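Long-range contacts in coenzyme A transferase (Yersinia pestis, PDB 3QLI), which binds coenzyme A, which can also be covalently attached to it, and probably transfers it between acyl-CoA thioesters and carboxylates such as acetate: residues 134-139 / 166-171; 141-146 / 175-180; 244-249 / 265-270. One frame throughout, in Å; residues are numbered along the deposited sequence.

Contact 1: residues 134-139 / 166-171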
ATOM      1  N   LEU A 134     -13.359   8.776  -5.383  1.00 12.78           N
ATOM      2  CA  LEU A 134     -14.002   8.885  -4.081  1.00 16.27           C
ATOM      3  C   LEU A 134     -14.890  10.123  -4.017  1.00 16.07           C
ATOM      4  O   LEU A 134     -16.033  10.049  -3.556  1.00 14.19           O
ATOM      5  CB  LEU A 134     -12.962   8.893  -2.951  1.00 15.74           C
ATOM      6  CG  LEU A 134     -13.441   8.575  -1.530  1.00 21.52           C
ATOM      7  CD1 LEU A 134     -13.669   7.086  -1.334  1.00 18.62           C
ATOM      8  CD2 LEU A 134     -12.394   9.063  -0.558  1.00 21.40           C
ATOM      9  N   LEU A 135     -14.382  11.261  -4.486  1.00 12.97           N
ATOM     10  CA  LEU A 135     -15.191  12.477  -4.462  1.00 16.46           C
ATOM     11  C   LEU A 135     -16.417  12.370  -5.377  1.00 13.98           C
ATOM     12  O   LEU A 135     -17.530  12.767  -5.017  1.00 15.38           O
ATOM     13  CB  LEU A 135     -14.337  13.692  -4.849  1.00 15.42           C
ATOM     14  CG  LEU A 135     -13.351  14.097  -3.757  1.00 14.78           C
ATOM     15  CD1 LEU A 135     -12.224  14.973  -4.313  1.00 15.22           C
ATOM     16  CD2 LEU A 135     -14.093  14.810  -2.619  1.00 14.63           C
ATOM     17  N   ALA A 136     -16.208  11.819  -6.563  1.00 13.74           N
ATOM     18  CA  ALA A 136     -17.255  11.806  -7.575  1.00 15.38           C
ATOM     19  C   ALA A 136     -18.311  10.760  -7.257  1.00 17.73           C
ATOM     20  O   ALA A 136     -19.493  10.937  -7.573  1.00 19.02           O
ATOM     21  CB  ALA A 136     -16.657  11.550  -8.945  1.00 17.11           C
ATOM     22  N   GLU A 137     -17.887   9.667  -6.631  1.00 15.94           N
ATOM     23  CA  GLU A 137     -18.746   8.488  -6.542  1.00 19.63           C
ATOM     24  C   GLU A 137     -19.219   8.163  -5.125  1.00 21.97           C
ATOM     25  O   GLU A 137     -20.405   8.204  -4.865  1.00 22.38           O
ATOM     26  CB  GLU A 137     -18.090   7.273  -7.217  1.00 21.12           C
ATOM     27  CG  GLU A 137     -18.018   7.442  -8.737  1.00 20.83           C
ATOM     28  CD  GLU A 137     -17.295   6.310  -9.453  1.00 29.27           C
ATOM     29  OE1 GLU A 137     -17.176   5.195  -8.897  1.00 26.21           O
ATOM     30  OE2 GLU A 137     -16.840   6.550 -10.591  1.00 33.85           O
ATOM     31  N   GLU A 138     -18.312   7.845  -4.205  1.00 18.91           N
ATOM     32  CA  GLU A 138     -18.767   7.519  -2.855  1.00 19.81           C
ATOM     33  C   GLU A 138     -19.335   8.734  -2.144  1.00 21.13           C
ATOM     34  O   GLU A 138     -20.365   8.650  -1.481  1.00 21.64           O
ATOM     35  CB  GLU A 138     -17.653   6.899  -2.013  1.00 21.87           C
ATOM     36  CG  GLU A 138     -17.525   5.381  -2.196  1.00 25.18           C
ATOM     37  CD  GLU A 138     -16.535   5.034  -3.282  1.00 26.66           C
ATOM     38  OE1 GLU A 138     -16.219   5.921  -4.115  1.00 23.86           O
ATOM     39  OE2 GLU A 138     -16.073   3.879  -3.313  1.00 21.09           O
ATOM     40  N   ILE A 139     -18.664   9.868  -2.286  1.00 14.22           N
ATOM     41  CA  ILE A 139     -19.081  11.073  -1.579  1.00 14.42           C
ATOM     42  C   ILE A 139     -20.110  11.858  -2.375  1.00 16.61           C
ATOM     43  O   ILE A 139     -21.213  12.137  -1.886  1.00 15.55           O
ATOM     44  CB  ILE A 139     -17.864  11.957  -1.260  1.00 13.39           C
ATOM     45  CG1 ILE A 139     -16.937  11.226  -0.273  1.00 14.31           C
ATOM     46  CG2 ILE A 139     -18.320  13.321  -0.730  1.00 12.40           C
ATOM     47  CD1 ILE A 139     -15.528  11.833  -0.172  1.00 15.10           C
ATOM     48  N   SER A 166      -9.241  17.483  -9.567  1.00 11.22           N
ATOM     49  CA  SER A 166      -9.996  18.613 -10.098  1.00 12.25           C
ATOM     50  C   SER A 166     -10.528  18.389 -11.509  1.00 13.54           C
ATOM     51  O   SER A 166     -11.659  18.755 -11.814  1.00 12.49           O
ATOM     52  CB  SER A 166      -9.148  19.889 -10.057  1.00 11.75           C
ATOM     53  OG  SER A 166      -8.911  20.304  -8.724  1.00 12.75           O
ATOM     54  N   SER A 167      -9.717  17.790 -12.370  1.00 12.51           N
ATOM     55  CA  SER A 167     -10.153  17.543 -13.749  1.00 12.58           C
ATOM     56  C   SER A 167     -11.340  16.578 -13.843  1.00 14.52           C
ATOM     57  O   SER A 167     -12.150  16.662 -14.771  1.00 14.49           O
ATOM     58  CB  SER A 167      -8.983  17.058 -14.622  1.00 12.17           C
ATOM     59  OG  SER A 167      -8.466  15.829 -14.140  1.00 14.62           O
ATOM     60  N   ARG A 168     -11.443  15.658 -12.891  1.00 11.57           N
ATOM     61  CA  ARG A 168     -12.616  14.783 -12.815  1.00 13.40           C
ATOM     62  C   ARG A 168     -13.832  15.485 -12.193  1.00 13.84           C
ATOM     63  O   ARG A 168     -14.952  15.416 -12.718  1.00 12.92           O
ATOM     64  CB  ARG A 168     -12.291  13.530 -11.990  1.00 13.53           C
ATOM     65  CG  ARG A 168     -13.510  12.676 -11.608  1.00 17.28           C
ATOM     66  CD  ARG A 168     -14.143  12.025 -12.823  1.00 19.27           C
ATOM     67  NE  ARG A 168     -15.317  11.209 -12.477  1.00 22.24           N
ATOM     68  CZ  ARG A 168     -15.266   9.953 -12.042  1.00 21.18           C
ATOM     69  NH1 ARG A 168     -14.095   9.346 -11.873  1.00 21.92           N
ATOM     70  NH2 ARG A 168     -16.393   9.307 -11.758  1.00 20.71           N
ATOM     71  N   ILE A 169     -13.617  16.152 -11.066  1.00 12.87           N
ATOM     72  CA  ILE A 169     -14.747  16.682 -10.308  1.00 13.04           C
ATOM     73  C   ILE A 169     -15.357  17.892 -11.013  1.00 14.36           C
ATOM     74  O   ILE A 169     -16.546  18.154 -10.854  1.00 15.21           O
ATOM     75  CB  ILE A 169     -14.374  17.034  -8.860  1.00 12.59           C
ATOM     76  CG1 ILE A 169     -13.788  15.803  -8.162  1.00 13.54           C
ATOM     77  CG2 ILE A 169     -15.612  17.555  -8.102  1.00 13.90           C
ATOM     78  CD1 ILE A 169     -14.663  14.547  -8.314  1.00 15.75           C
ATOM     79  N   ALA A 170     -14.551  18.616 -11.794  1.00 13.07           N
ATOM     80  CA  ALA A 170     -15.070  19.733 -12.600  1.00 14.57           C
ATOM     81  C   ALA A 170     -16.155  19.239 -13.544  1.00 16.15           C
ATOM     82  O   ALA A 170     -17.109  19.961 -13.861  1.00 16.71           O
ATOM     83  CB  ALA A 170     -13.945  20.415 -13.387  1.00 16.03           C
ATOM     84  N   ARG A 171     -16.002  17.995 -13.980  1.00 13.38           N
ATOM     85  CA  ARG A 171     -16.940  17.366 -14.899  1.00 14.42           C
ATOM     86  C   ARG A 171     -18.023  16.578 -14.166  1.00 17.44           C
ATOM     87  O   ARG A 171     -19.182  16.584 -14.580  1.00 20.85           O
ATOM     88  CB  ARG A 171     -16.191  16.467 -15.895  1.00 19.29           C
ATOM     89  CG  ARG A 171     -15.222  17.268 -16.776  1.00 17.18           C
ATOM     90  CD  ARG A 171     -14.209  16.413 -17.483  1.00 24.75           C
ATOM     91  NE  ARG A 171     -13.569  17.155 -18.571  1.00 31.33           N
ATOM     92  CZ  ARG A 171     -12.523  17.969 -18.432  1.00 30.54           C
ATOM     93  NH1 ARG A 171     -11.965  18.176 -17.232  1.00 18.88           N
ATOM     94  NH2 ARG A 171     -12.030  18.581 -19.507  1.00 24.63           N
TER
HETATM   95  O   HOH W   1     -13.965   6.275 -11.529  1.00 27.01           O

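Contact 2: residues 141-146 / 175-180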
ATOM      1  N   ILE A 141     -20.261  15.199  -5.293  1.00 16.18           N
ATOM      2  CA  ILE A 141     -20.023  16.632  -5.166  1.00 14.65           C
ATOM      3  C   ILE A 141     -21.105  17.412  -5.897  1.00 15.32           C
ATOM      4  O   ILE A 141     -21.342  17.212  -7.087  1.00 13.07           O
ATOM      5  CB  ILE A 141     -18.629  17.021  -5.707  1.00 14.48           C
ATOM      6  CG1 ILE A 141     -17.527  16.318  -4.898  1.00 13.32           C
ATOM      7  CG2 ILE A 141     -18.453  18.565  -5.729  1.00 13.37           C
ATOM      8  CD1 ILE A 141     -17.518  16.644  -3.393  1.00 13.74           C
ATOM      9  N   ASP A 142     -21.785  18.290  -5.174  1.00 12.78           N
ATOM     10  CA  ASP A 142     -22.846  19.089  -5.781  1.00 13.44           C
ATOM     11  C   ASP A 142     -22.301  20.337  -6.484  1.00 13.81           C
ATOM     12  O   ASP A 142     -22.770  20.711  -7.560  1.00 14.28           O
ATOM     13  CB  ASP A 142     -23.889  19.441  -4.716  1.00 12.93           C
ATOM     14  CG  ASP A 142     -24.461  18.198  -4.058  1.00 15.28           C
ATOM     15  OD1 ASP A 142     -25.255  17.513  -4.727  1.00 16.43           O
ATOM     16  OD2 ASP A 142     -24.109  17.891  -2.893  1.00 16.75           O
ATOM     17  N   THR A 143     -21.305  20.967  -5.878  1.00 12.91           N
ATOM     18  CA  THR A 143     -20.692  22.170  -6.450  1.00 12.60           C
ATOM     19  C   THR A 143     -19.183  22.063  -6.378  1.00 11.59           C
ATOM     20  O   THR A 143     -18.627  21.700  -5.332  1.00 12.94           O
ATOM     21  CB  THR A 143     -21.103  23.456  -5.688  1.00 16.42           C
ATOM     22  OG1 THR A 143     -22.530  23.580  -5.680  1.00 17.22           O
ATOM     23  CG2 THR A 143     -20.504  24.688  -6.379  1.00 12.45           C
ATOM     24  N   PHE A 144     -18.527  22.358  -7.499  1.00 11.52           N
ATOM     25  CA  PHE A 144     -17.074  22.426  -7.544  1.00 11.95           C
ATOM     26  C   PHE A 144     -16.635  23.825  -7.996  1.00 13.30           C
ATOM     27  O   PHE A 144     -17.210  24.375  -8.939  1.00 13.73           O
ATOM     28  CB  PHE A 144     -16.512  21.358  -8.491  1.00 11.92           C
ATOM     29  CG  PHE A 144     -15.022  21.202  -8.392  1.00 11.65           C
ATOM     30  CD1 PHE A 144     -14.446  20.695  -7.233  1.00 10.84           C
ATOM     31  CD2 PHE A 144     -14.195  21.575  -9.446  1.00 10.84           C
ATOM     32  CE1 PHE A 144     -13.076  20.555  -7.122  1.00 12.09           C
ATOM     33  CE2 PHE A 144     -12.803  21.448  -9.334  1.00 12.11           C
ATOM     34  CZ  PHE A 144     -12.247  20.939  -8.182  1.00 10.96           C
ATOM     35  N   MET A 145     -15.648  24.400  -7.303  1.00 10.13           N
ATOM     36  CA  MET A 145     -15.136  25.736  -7.632  1.00 13.20           C
ATOM     37  C   MET A 145     -13.618  25.674  -7.808  1.00 13.09           C
ATOM     38  O   MET A 145     -12.922  25.055  -7.002  1.00 12.07           O
ATOM     39  CB  MET A 145     -15.518  26.749  -6.526  1.00 12.12           C
ATOM     40  CG  MET A 145     -16.985  26.605  -6.076  1.00 15.22           C
ATOM     41  SD  MET A 145     -17.684  28.077  -5.269  1.00 18.08           S
ATOM     42  CE  MET A 145     -16.619  28.142  -3.835  1.00 14.52           C
ATOM     43  N   HIS A 146     -13.105  26.325  -8.850  1.00 10.80           N
ATOM     44  CA  HIS A 146     -11.676  26.240  -9.189  1.00 12.78           C
ATOM     45  C   HIS A 146     -11.298  27.520  -9.956  1.00 12.11           C
ATOM     46  O   HIS A 146     -12.072  27.993 -10.800  1.00 12.58           O
ATOM     47  CB  HIS A 146     -11.456  24.991 -10.063  1.00 11.76           C
ATOM     48  CG  HIS A 146     -10.037  24.487 -10.124  1.00 15.78           C
ATOM     49  ND1 HIS A 146      -9.038  25.122 -10.839  1.00 13.20           N
ATOM     50  CD2 HIS A 146      -9.481  23.351  -9.640  1.00 12.31           C
ATOM     51  CE1 HIS A 146      -7.918  24.417 -10.750  1.00 13.97           C
ATOM     52  NE2 HIS A 146      -8.159  23.338 -10.025  1.00 14.64           N
ATOM     53  N   ARG A 175     -22.695  21.121 -10.439  1.00 14.83           N
ATOM     54  CA  ARG A 175     -22.408  22.479 -10.929  1.00 17.25           C
ATOM     55  C   ARG A 175     -20.898  22.778 -10.830  1.00 16.12           C
ATOM     56  O   ARG A 175     -20.238  22.405  -9.859  1.00 14.43           O
ATOM     57  CB  ARG A 175     -23.198  23.547 -10.146  1.00 15.82           C
ATOM     58  CG  ARG A 175     -24.714  23.460 -10.285  1.00 17.79           C
ATOM     59  CD  ARG A 175     -25.177  23.835 -11.698  1.00 19.09           C
ATOM     60  NE  ARG A 175     -26.627  24.046 -11.756  1.00 18.05           N
ATOM     61  CZ  ARG A 175     -27.314  24.230 -12.878  1.00 21.43           C
ATOM     62  NH1 ARG A 175     -26.689  24.225 -14.052  1.00 15.89           N
ATOM     63  NH2 ARG A 175     -28.628  24.428 -12.828  1.00 17.60           N
ATOM     64  N   PHE A 176     -20.370  23.461 -11.839  1.00 13.90           N
ATOM     65  CA  PHE A 176     -18.964  23.842 -11.872  1.00 14.73           C
ATOM     66  C   PHE A 176     -18.872  25.355 -12.031  1.00 14.43           C
ATOM     67  O   PHE A 176     -19.373  25.911 -13.015  1.00 15.62           O
ATOM     68  CB  PHE A 176     -18.267  23.131 -13.035  1.00 13.05           C
ATOM     69  CG  PHE A 176     -16.807  23.461 -13.178  1.00 14.98           C
ATOM     70  CD1 PHE A 176     -15.998  23.639 -12.060  1.00 13.76           C
ATOM     71  CD2 PHE A 176     -16.236  23.569 -14.440  1.00 15.53           C
ATOM     72  CE1 PHE A 176     -14.641  23.921 -12.195  1.00 14.86           C
ATOM     73  CE2 PHE A 176     -14.877  23.863 -14.582  1.00 13.12           C
ATOM     74  CZ  PHE A 176     -14.083  24.030 -13.461  1.00 13.10           C
ATOM     75  N   ILE A 177     -18.258  26.014 -11.055  1.00 12.02           N
ATOM     76  CA  ILE A 177     -18.149  27.473 -11.045  1.00 12.78           C
ATOM     77  C   ILE A 177     -16.680  27.845 -11.153  1.00 14.41           C
ATOM     78  O   ILE A 177     -15.869  27.385 -10.342  1.00 15.14           O
ATOM     79  CB  ILE A 177     -18.671  28.057  -9.715  1.00 12.77           C
ATOM     80  CG1 ILE A 177     -20.068  27.510  -9.408  1.00 14.79           C
ATOM     81  CG2 ILE A 177     -18.640  29.594  -9.747  1.00 15.35           C
ATOM     82  CD1 ILE A 177     -20.638  28.004  -8.077  1.00 15.21           C
ATOM     83  N   VAL A 178     -16.321  28.668 -12.140  1.00 13.75           N
ATOM     84  CA  VAL A 178     -14.911  29.036 -12.298  1.00 12.88           C
ATOM     85  C   VAL A 178     -14.631  30.485 -11.916  1.00 15.44           C
ATOM     86  O   VAL A 178     -15.487  31.362 -12.037  1.00 15.70           O
ATOM     87  CB  VAL A 178     -14.402  28.796 -13.730  1.00 14.35           C
ATOM     88  CG1 VAL A 178     -14.666  27.358 -14.155  1.00 14.65           C
ATOM     89  CG2 VAL A 178     -15.050  29.774 -14.689  1.00 13.06           C
ATOM     90  N   GLU A 179     -13.412  30.714 -11.449  1.00 13.87           N
ATOM     91  CA  GLU A 179     -12.918  32.050 -11.190  1.00 14.57           C
ATOM     92  C   GLU A 179     -11.751  32.290 -12.140  1.00 15.75           C
ATOM     93  O   GLU A 179     -10.664  31.726 -11.972  1.00 13.95           O
ATOM     94  CB  GLU A 179     -12.477  32.168  -9.733  1.00 13.64           C
ATOM     95  CG  GLU A 179     -11.866  33.520  -9.360  1.00 17.11           C
ATOM     96  CD  GLU A 179     -11.908  33.761  -7.859  1.00 17.54           C
ATOM     97  OE1 GLU A 179     -12.863  33.266  -7.213  1.00 16.00           O
ATOM     98  OE2 GLU A 179     -11.000  34.439  -7.322  1.00 16.39           O
ATOM     99  N   VAL A 180     -12.006  33.100 -13.161  1.00 14.31           N
ATOM    100  CA  VAL A 180     -11.020  33.437 -14.171  1.00 14.78           C
ATOM    101  C   VAL A 180      -9.971  34.367 -13.567  1.00 19.72           C
ATOM    102  O   VAL A 180     -10.298  35.347 -12.883  1.00 18.76           O
ATOM    103  CB  VAL A 180     -11.695  34.111 -15.398  1.00 17.81           C
ATOM    104  CG1 VAL A 180     -10.651  34.796 -16.309  1.00 16.89           C
ATOM    105  CG2 VAL A 180     -12.531  33.097 -16.174  1.00 18.42           C
TER

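Contact 3: residues 244-249 / 265-270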
ATOM      1  N   ALA A 244      13.285  23.530   0.742  1.00 28.91           N
ATOM      2  CA  ALA A 244      14.692  23.872   0.523  1.00 29.97           C
ATOM      3  C   ALA A 244      15.502  22.652   0.094  1.00 27.08           C
ATOM      4  O   ALA A 244      16.389  22.761  -0.757  1.00 29.23           O
ATOM      5  CB  ALA A 244      15.299  24.511   1.777  1.00 29.68           C
ATOM      6  N   LEU A 245      15.201  21.491   0.673  1.00 24.14           N
ATOM      7  CA  LEU A 245      15.983  20.286   0.368  1.00 25.44           C
ATOM      8  C   LEU A 245      15.869  19.882  -1.109  1.00 25.36           C
ATOM      9  O   LEU A 245      16.871  19.815  -1.819  1.00 23.76           O
ATOM     10  CB  LEU A 245      15.608  19.126   1.301  1.00 25.70           C
ATOM     11  CG  LEU A 245      16.340  17.792   1.079  1.00 26.76           C
ATOM     12  CD1 LEU A 245      17.871  17.978   0.952  1.00 22.67           C
ATOM     13  CD2 LEU A 245      15.986  16.789   2.186  1.00 26.75           C
ATOM     14  N   PRO A 246      14.642  19.624  -1.588  1.00 29.82           N
ATOM     15  CA  PRO A 246      14.487  19.365  -3.028  1.00 25.70           C
ATOM     16  C   PRO A 246      15.115  20.450  -3.916  1.00 26.67           C
ATOM     17  O   PRO A 246      15.745  20.119  -4.918  1.00 25.63           O
ATOM     18  CB  PRO A 246      12.959  19.305  -3.224  1.00 26.44           C
ATOM     19  CG  PRO A 246      12.348  19.665  -1.885  1.00 28.59           C
ATOM     20  CD  PRO A 246      13.393  19.380  -0.847  1.00 29.94           C
ATOM     21  N   ASN A 247      14.954  21.722  -3.567  1.00 25.25           N
ATOM     22  CA  ASN A 247      15.619  22.775  -4.329  1.00 27.42           C
ATOM     23  C   ASN A 247      17.134  22.564  -4.378  1.00 27.70           C
ATOM     24  O   ASN A 247      17.770  22.775  -5.413  1.00 25.17           O
ATOM     25  CB  ASN A 247      15.291  24.154  -3.757  1.00 31.13           C
ATOM     26  CG  ASN A 247      13.860  24.581  -4.051  1.00 38.10           C
ATOM     27  OD1 ASN A 247      13.090  23.844  -4.678  1.00 39.28           O
ATOM     28  ND2 ASN A 247      13.493  25.773  -3.586  1.00 42.12           N
ATOM     29  N   LEU A 248      17.705  22.144  -3.255  1.00 25.13           N
ATOM     30  CA  LEU A 248      19.149  21.923  -3.168  1.00 24.30           C
ATOM     31  C   LEU A 248      19.560  20.699  -3.964  1.00 24.11           C
ATOM     32  O   LEU A 248      20.614  20.683  -4.606  1.00 23.27           O
ATOM     33  CB  LEU A 248      19.579  21.731  -1.712  1.00 26.23           C
ATOM     34  CG  LEU A 248      20.403  22.835  -1.051  1.00 31.07           C
ATOM     35  CD1 LEU A 248      19.634  24.139  -1.039  1.00 36.04           C
ATOM     36  CD2 LEU A 248      20.790  22.428   0.363  1.00 30.07           C
ATOM     37  N   VAL A 249      18.742  19.652  -3.893  1.00 22.60           N
ATOM     38  CA  VAL A 249      19.003  18.456  -4.681  1.00 19.52           C
ATOM     39  C   VAL A 249      19.025  18.820  -6.164  1.00 22.14           C
ATOM     40  O   VAL A 249      19.974  18.505  -6.881  1.00 22.93           O
ATOM     41  CB  VAL A 249      17.949  17.368  -4.407  1.00 24.25           C
ATOM     42  CG1 VAL A 249      18.116  16.199  -5.374  1.00 19.67           C
ATOM     43  CG2 VAL A 249      18.048  16.902  -2.955  1.00 22.64           C
ATOM     44  N   VAL A 265       3.742  16.573  -7.139  1.00 10.30           N
ATOM     45  CA  VAL A 265       3.789  18.033  -7.149  1.00 16.28           C
ATOM     46  C   VAL A 265       4.964  18.555  -7.990  1.00 13.76           C
ATOM     47  O   VAL A 265       6.106  18.083  -7.866  1.00 15.86           O
ATOM     48  CB  VAL A 265       3.876  18.632  -5.713  1.00 16.07           C
ATOM     49  CG1 VAL A 265       5.183  18.269  -5.074  1.00 26.17           C
ATOM     50  CG2 VAL A 265       3.738  20.160  -5.746  1.00 17.90           C
ATOM     51  N   LEU A 266       4.675  19.529  -8.845  1.00 13.90           N
ATOM     52  CA  LEU A 266       5.726  20.216  -9.599  1.00 14.97           C
ATOM     53  C   LEU A 266       6.187  21.425  -8.785  1.00 17.84           C
ATOM     54  O   LEU A 266       5.364  22.256  -8.379  1.00 14.76           O
ATOM     55  CB  LEU A 266       5.227  20.670 -10.964  1.00 13.59           C
ATOM     56  CG  LEU A 266       6.246  21.295 -11.931  1.00 14.42           C
ATOM     57  CD1 LEU A 266       7.304  20.267 -12.346  1.00 15.49           C
ATOM     58  CD2 LEU A 266       5.532  21.838 -13.179  1.00 17.40           C
ATOM     59  N   ASN A 267       7.492  21.493  -8.527  1.00 15.58           N
ATOM     60  CA  ASN A 267       8.079  22.518  -7.657  1.00 17.74           C
ATOM     61  C   ASN A 267       9.113  23.366  -8.403  1.00 17.76           C
ATOM     62  O   ASN A 267       9.544  23.006  -9.504  1.00 16.65           O
ATOM     63  CB  ASN A 267       8.723  21.876  -6.419  1.00 19.53           C
ATOM     64  CG  ASN A 267       9.924  21.008  -6.767  1.00 24.90           C
ATOM     65  OD1 ASN A 267      10.298  20.885  -7.930  1.00 28.70           O
ATOM     66  ND2 ASN A 267      10.545  20.412  -5.752  1.00 36.52           N
ATOM     67  N   PRO A 268       9.509  24.501  -7.817  1.00 17.82           N
ATOM     68  CA  PRO A 268      10.472  25.378  -8.498  1.00 17.14           C
ATOM     69  C   PRO A 268      11.810  24.703  -8.847  1.00 19.71           C
ATOM     70  O   PRO A 268      12.395  25.017  -9.884  1.00 20.68           O
ATOM     71  CB  PRO A 268      10.681  26.506  -7.483  1.00 19.50           C
ATOM     72  CG  PRO A 268       9.320  26.597  -6.783  1.00 17.93           C
ATOM     73  CD  PRO A 268       8.900  25.146  -6.636  1.00 19.30           C
ATOM     74  N   GLY A 269      12.282  23.794  -8.007  1.00 19.00           N
ATOM     75  CA  GLY A 269      13.519  23.081  -8.294  1.00 18.84           C
ATOM     76  C   GLY A 269      13.446  22.258  -9.569  1.00 20.03           C
ATOM     77  O   GLY A 269      14.358  22.297 -10.400  1.00 19.65           O
ATOM     78  N   LEU A 270      12.357  21.503  -9.730  1.00 16.92           N
ATOM     79  CA  LEU A 270      12.187  20.688 -10.922  1.00 17.27           C
ATOM     80  C   LEU A 270      12.063  21.567 -12.155  1.00 16.81           C
ATOM     81  O   LEU A 270      12.578  21.237 -13.223  1.00 17.83           O
ATOM     82  CB  LEU A 270      10.956  19.775 -10.796  1.00 15.72           C
ATOM     83  CG  LEU A 270      11.126  18.545  -9.897  1.00 17.74           C
ATOM     84  CD1 LEU A 270       9.831  17.739  -9.811  1.00 20.26           C
ATOM     85  CD2 LEU A 270      12.299  17.672 -10.382  1.00 17.88           C
TER

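Contact 1: residues 134-139 / 166-171
Ala136 CB lies over one face of the Arg168 guanidinium, 3.4 Å above its plane and shifted toward the rim, while Glu137 OE2 and a water meet the group at its edge. The edge contact is a salt bridge: Arg168 NH2 donates to Glu137 OE2 at 3.0 Å, with an N-H...O angle of 163°. The oxygen lies almost exactly in the guanidinium plane and accepts the N-H on its anti lone pair, the one directed away from the other carboxylate oxygen. The two planes are steeply inclined, and only OE2 bonds the arginine: approached on its anti side, it leaves OE1 turned away from NH2. The water closes the group into a triangle, donating to Glu137 OE2 and accepting from Arg168 NH1 at 3.1 Å. Arg168 NE is held separately by Ser172 OG. With NE bonded, one face covered and one edge paired, rotation of the guanidinium is well defined.

A bend at chi2 of Arg168 (67°) swings its chain across Ala136, whose CB comes within 3.6 Å of NH2. Beneath this polar rim lies an apolar contact: Ile169 CD1 rests against both Leu135 CB, at 3.6 Å, and Ala136 CB, at 3.7 Å. The axes of segments 134-139 and 166-171 approach to 9.5 Å at 49°, Ala136 and Ile169 having the nearest CA atoms.

Both helices rest on the parallel sheet. Leu135 reaches Tyr73 of strand 70-74, Ile169 packs on Phe144 of strand 143-148, and Glu138 hydrogen-bonds Tyr371 OH of the second subunit, placing helix 131-139 at the dimer interface.

Contact 2: residues 141-146 / 175-180
Arg175 begins the pairing, its N donating to Asp142 O at 2.9 Å and its O accepting from Phe144 N; its guanidinium turns away to a salt bridge with Asp200. Phe176 comes next. Its CG stands anti to the backbone N (chi1 179°), as does that of Phe144, and the two rings consequently lie side by side, pointing the same way. Their planes are 27° apart but slid past each other, with centroids separated by 6.0 Å and little overlap. The touch is at the rims, Phe144 CD2 to Phe176 CE1 at 3.6 Å, while His146 CB sits in plane at the Phe176 edge.

The register, Thr143 with Arg175 through His146 with Val178, is that of neighbouring parallel strands. Helix 166-172 lies between them in sequence and packs against both phenylalanines, making a beta-alpha-beta crossover. The sheet's strand order, 3-2-1-4-5-6, is that of a Rossmann-type fold.

Ile177 N then donates to Phe144 O at 2.9 Å, nearly straight at 174°, and Ile177 O takes a weak bond from His146 N. On the face opposite the rings, Ile177 CD1 lies 3.7 Å from Thr143 CG2 and 4.1 Å from Met145 SD. Val178 lays CG1 over one face of the Phe176 ring. Glu179 N completes the pairing by donating to His146 O at 3.1 Å, and its carboxylate accepts from Ala53 N and Leu54 N at the start of helix 52-63.

Contact 3: residues 244-249 / 265-270
A small meeting of two helix starts joins Pro246 and Asn247, in the first turn of helix 244-252, to Asn267 and Gly269, at the beginning of helix 268-276. It buries 144 Å² and lies beside strand 237-240, in the half of the chain that carries the mixed sheet. The backbones are closest at Asn247 and Gly269, whose CA atoms are 4.5 Å apart, an approach helped by the absence of a side chain on the glycine.

Asn247 extends its amide toward this point, so that OD1 lies 3.4 Å from Gly269 N and 3.7 Å from Gly269 CA. Alongside it, Pro246 CB rests 3.7 Å from Asn267 ND2, a ring carbon against an amide nitrogen. Asn267 is the N-cap of helix 268-276. Its CG falls between the backbone N and the carbonyl carbon (chi1 66°), which folds the amide back over the first turn. There OD1 accepts from Leu270 N at 2.8 Å with an angle of 160°, while ND2 gives a weak bond to Gly241 O. Pro268, next after the cap, brings no N-H that would need a partner.

Ala244 and Val242 both belong to a site for coenzyme A, and Glu264, to which coenzyme A can be covalently bound, immediately precedes Val265. Asn267 also touches Val242 and, through its weak bond to Gly241 O, loosely ties the cap to that loop. The chemistry is polar and light: one amide oxygen, Asn267 OD1, caps the helix start and a second, Asn247 OD1, lies close to it, where the positive end of the helix dipole would probably draw electron-rich atoms.

In the fold
Contacts 1 and 2 are interlocked, their centres 12 Å apart. Their segments alternate along the chain: helix 131-139 leads into strand 143-148, and helix 166-172 into strand 175-180. Contact 1 therefore pairs the helices, and contact 2 the strands that follow them, in one parallel sheet. They meet directly where Ser166 OG lies 3.2 Å from His146 CD2. All four segments fall within the family's N-terminal range. Contact 3 comes later in the chain, across its centre, about 29 Å from contact 1 and 30 Å from contact 2 between centres. The first two belong to the half built on the six-stranded parallel sheet; the third, beside the mixed sheet of the other half, includes Ala244 of a coenzyme A site and lies near Val242.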